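Local coordinates for protein probable chitinase A (Chromobacterium violaceum, PDB 4TX8) that probably cleaves internal glycosidic bonds of chitin as a family 18 glycoside hydrolase and carries a small carbohydrate-binding module, at residues A160-F163 against I164-I167; I399-D402 against R403-Y407. All coordinates share one frame; numbering follows the deposited sequence.

Interaction 1. Residues A160-F163 against I164-I167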
# COMPACT_ATOMS: atom_id res chain seq x y z
N ALA A 160 -7.57 -4.98 22.12
CA ALA A 160 -8.54 -4.81 21.05
C ALA A 160 -9.40 -3.57 21.28
O ALA A 160 -9.74 -2.86 20.34
CB ALA A 160 -9.41 -6.04 20.92
N ALA A 161 -9.74 -3.31 22.54
CA ALA A 161 -10.54 -2.14 22.90
C ALA A 161 -9.79 -0.85 22.58
O ALA A 161 -10.36 0.10 22.03
CB ALA A 161 -10.92 -2.18 24.37
N GLN A 162 -8.50 -0.81 22.93
CA GLN A 162 -7.68 0.37 22.67
C GLN A 162 -7.48 0.57 21.17
O GLN A 162 -7.54 1.69 20.67
CB GLN A 162 -6.33 0.25 23.37
CG GLN A 162 -5.45 1.47 23.20
CD GLN A 162 -6.11 2.73 23.71
OE1 GLN A 162 -6.53 2.79 24.87
NE2 GLN A 162 -6.21 3.75 22.86
N PHE A 163 -7.25 -0.53 20.46
CA PHE A 163 -7.10 -0.53 19.01
C PHE A 163 -8.33 0.08 18.34
O PHE A 163 -8.21 0.88 17.40
CB PHE A 163 -6.87 -1.95 18.52
CG PHE A 163 -6.72 -2.08 17.03
CD1 PHE A 163 -5.61 -1.57 16.37
CD2 PHE A 163 -7.68 -2.75 16.28
CE1 PHE A 163 -5.48 -1.70 15.01
CE2 PHE A 163 -7.55 -2.89 14.92
CZ PHE A 163 -6.44 -2.36 14.27
N ILE A 164 -9.51 -0.30 18.82
CA ILE A 164 -10.76 0.21 18.28
C ILE A 164 -10.89 1.71 18.54
O ILE A 164 -11.39 2.46 17.69
CB ILE A 164 -11.97 -0.55 18.88
CG1 ILE A 164 -12.04 -1.96 18.28
CG2 ILE A 164 -13.27 0.20 18.63
CD1 ILE A 164 -13.08 -2.85 18.93
N GLN A 165 -10.43 2.15 19.70
CA GLN A 165 -10.40 3.58 20.02
C GLN A 165 -9.40 4.32 19.14
O GLN A 165 -9.64 5.45 18.73
CB GLN A 165 -10.07 3.80 21.49
CG GLN A 165 -11.18 3.39 22.44
CD GLN A 165 -10.81 3.59 23.90
OE1 GLN A 165 -9.63 3.69 24.24
NE2 GLN A 165 -11.81 3.64 24.76
N ASP A 166 -8.28 3.66 18.85
CA ASP A 166 -7.24 4.26 18.01
C ASP A 166 -7.75 4.46 16.58
O ASP A 166 -7.42 5.46 15.94
CB ASP A 166 -5.98 3.39 18.00
CG ASP A 166 -5.26 3.40 19.34
OD1 ASP A 166 -5.60 4.25 20.19
OD2 ASP A 166 -4.35 2.56 19.53
N ILE A 167 -8.54 3.51 16.09
CA ILE A 167 -9.16 3.62 14.78
C ILE A 167 -10.06 4.86 14.72
O ILE A 167 -9.95 5.67 13.80
CB ILE A 167 -9.99 2.36 14.44
CG1 ILE A 167 -9.06 1.16 14.24
CG2 ILE A 167 -10.85 2.60 13.21
CD1 ILE A 167 -9.78 -0.11 13.83
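Ile164, Gln165, Asp166 and Ile167 each send the backbone N-H to the carbonyl oxygen four residues earlier, on Ala160, Ala161, Gln162 and Phe163, so these are the regular first two turns of alpha-helix 160-171. The shortest of these bonds runs from Asp166 N to Gln162 O, 2.8 Å. The same two residues are joined a second time through their side chains, one helical turn apart. Gln162 bends at its second torsion (chi2 59°), which carries the amide forward, over the next turn, and NE2 reaches Asp166 OD1 at 2.8 Å. The bond lies in the plane of the amide but meets the carboxylate from above its plane, 38° out of it, and its N-H points fairly straight at OD1 (153°).

Away from this polar pair, the Phe163 ring packs against Ile167: CG1 lies over one ring face, and the CD1 methyl of Ile167 comes to 3.7 Å from Phe163 CE2. Ile164 folds CG1 back against its own helix, 3.2 Å from Ala160 O. Near the start of the helix, Ser159 OG is hydrogen-bonded to Gln162 N. On the apolar side, Phe163 and Ile164 rest on Tyr210, while Ile167 touches Leu126 and Phe212 in loops, so helix 160-171, which lies in the connection from strand 135-143 to the parallel neighbouring strand 176-182 of the TIM barrel, packs beside helix 193-210.

Interaction 2. Residues I399-D402 against R403-Y407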
# COMPACT_ATOMS: atom_id res chain seq x y z
N ILE A 399 4.31 1.66 6.36
CA ILE A 399 4.35 2.60 7.47
C ILE A 399 5.43 2.21 8.48
O ILE A 399 6.20 3.06 8.95
CB ILE A 399 2.97 2.67 8.18
CG1 ILE A 399 1.92 3.23 7.21
CG2 ILE A 399 3.06 3.51 9.45
CD1 ILE A 399 0.57 3.47 7.84
N ASN A 400 5.52 0.92 8.80
CA ASN A 400 6.50 0.43 9.76
C ASN A 400 7.94 0.58 9.28
O ASN A 400 8.81 1.00 10.05
CB ASN A 400 6.23 -1.03 10.10
CG ASN A 400 4.97 -1.19 10.93
OD1 ASN A 400 3.88 -0.81 10.50
ND2 ASN A 400 5.11 -1.78 12.12
N TRP A 401 8.21 0.24 8.03
CA TRP A 401 9.56 0.39 7.50
C TRP A 401 9.93 1.87 7.42
O TRP A 401 11.07 2.24 7.70
CB TRP A 401 9.71 -0.28 6.14
CG TRP A 401 10.03 -1.74 6.26
CD1 TRP A 401 9.26 -2.79 5.86
CD2 TRP A 401 11.21 -2.30 6.85
NE1 TRP A 401 9.89 -3.97 6.15
CE2 TRP A 401 11.09 -3.70 6.76
CE3 TRP A 401 12.36 -1.76 7.43
CZ2 TRP A 401 12.08 -4.57 7.23
CZ3 TRP A 401 13.34 -2.63 7.90
CH2 TRP A 401 13.19 -4.01 7.80
N ASP A 402 8.96 2.70 7.06
CA ASP A 402 9.20 4.14 7.01
C ASP A 402 9.53 4.69 8.40
O ASP A 402 10.43 5.50 8.56
CB ASP A 402 7.99 4.88 6.43
CG ASP A 402 8.10 6.38 6.58
OD1 ASP A 402 8.87 6.99 5.81
OD2 ASP A 402 7.42 6.95 7.46
N ARG A 403 8.79 4.22 9.40
CA ARG A 403 9.01 4.62 10.79
C ARG A 403 10.39 4.18 11.28
O ARG A 403 11.12 4.96 11.89
CB ARG A 403 7.91 4.03 11.68
CG ARG A 403 8.10 4.23 13.18
CD ARG A 403 6.92 3.62 13.93
NE ARG A 403 7.06 3.64 15.38
CZ ARG A 403 7.53 2.62 16.10
NH1 ARG A 403 7.91 1.50 15.51
NH2 ARG A 403 7.61 2.72 17.42
N ARG A 404 10.73 2.92 11.00
CA ARG A 404 12.01 2.37 11.41
C ARG A 404 13.17 3.13 10.76
O ARG A 404 14.21 3.34 11.38
CB ARG A 404 12.08 0.88 11.04
CG ARG A 404 13.43 0.21 11.26
CD ARG A 404 13.96 0.42 12.67
NE ARG A 404 13.03 -0.01 13.72
CZ ARG A 404 13.29 0.08 15.02
NH1 ARG A 404 14.45 0.58 15.43
NH2 ARG A 404 12.40 -0.33 15.91
N ASP A 405 12.96 3.57 9.52
CA ASP A 405 14.00 4.26 8.76
C ASP A 405 14.06 5.76 9.04
O ASP A 405 14.89 6.47 8.48
CB ASP A 405 13.81 4.02 7.26
CG ASP A 405 14.07 2.58 6.86
OD1 ASP A 405 14.82 1.88 7.58
OD2 ASP A 405 13.54 2.14 5.82
N GLY A 406 13.18 6.25 9.92
CA GLY A 406 13.19 7.64 10.32
C GLY A 406 12.29 8.56 9.51
O GLY A 406 12.60 9.74 9.35
N TYR A 407 11.19 8.02 9.01
CA TYR A 407 10.20 8.78 8.23
C TYR A 407 10.82 9.45 7.00
O TYR A 407 10.38 10.53 6.59
CB TYR A 407 9.53 9.85 9.10
CG TYR A 407 8.99 9.34 10.42
CD1 TYR A 407 7.91 8.47 10.46
CD2 TYR A 407 9.55 9.74 11.62
CE1 TYR A 407 7.41 8.01 11.66
CE2 TYR A 407 9.06 9.28 12.83
CZ TYR A 407 7.99 8.42 12.85
OH TYR A 407 7.49 7.96 14.04
O HOH W 1 8.36 0.71 12.77
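With CG trans to the backbone N (chi1 170°), Asp402 swings its carboxylate along the chain toward Tyr407, whose own CG lies beside its backbone N (chi1 -50°); OD2 thereby comes to the ring edge, 3.4 Å from Tyr407 CD1. The two side chains cross at about a right angle, their planes 58° apart. They meet at a Schellman motif that ends helix 399-404, the short helix following strand 393-397 of the TIM barrel. Gly406 leaves the helix with a positive phi, and the chain turns back so that Tyr407 N bonds to Asp402 O at 2.7 Å and Gly406 N to Arg403 O at 3.1 Å. Asp402 O also takes a weak bond from Asp405 N, whose stronger acceptor is Trp401 O.

The Asp402 carboxylate has further partners just beyond the turn: OD1 is bonded to Phe409 N and OD2 to Ser410 OG, tying the helix end to the start of helix 410-417. The arginines lead away from the turn. Arg404 NH1 bonds to the carbonyls of Pro64 and Trp71 in the carbohydrate-binding module and NE to that of Ser120 in the catalytic domain, while Arg403 makes a cation-pi contact with Phe124. One water bridges Arg403 to the helix backbone: it donates a hydrogen bond to Asn400 O at 2.8 Å and, at the guanidinium edge and in its plane, accepts one from Arg403 NH1 at 2.9 Å.

How the interactions relate
Both interactions are short-range contacts on helices of the same family 18 domain, yet they hold different elements: their centres lie about 22 Å apart and their nearest atoms about 10 Å, without touching. Interaction 1 is partly buried, well out from the centre of the chain, and lies in the first turns of a helix on the barrel's outside; its side-chain chemistry divides into an amide-carboxylate bond and an apolar side where an isoleucine lies over a phenylalanine ring. Interaction 2 is more deeply buried and lies at the C-terminal end of a helix, where backbone capping, a carboxylate with several hydrogen-bond partners and a bridging water prevail. Segment 399-407 also faces the carbohydrate-binding module, whereas 160-167 lies away from the metal and sugar sites.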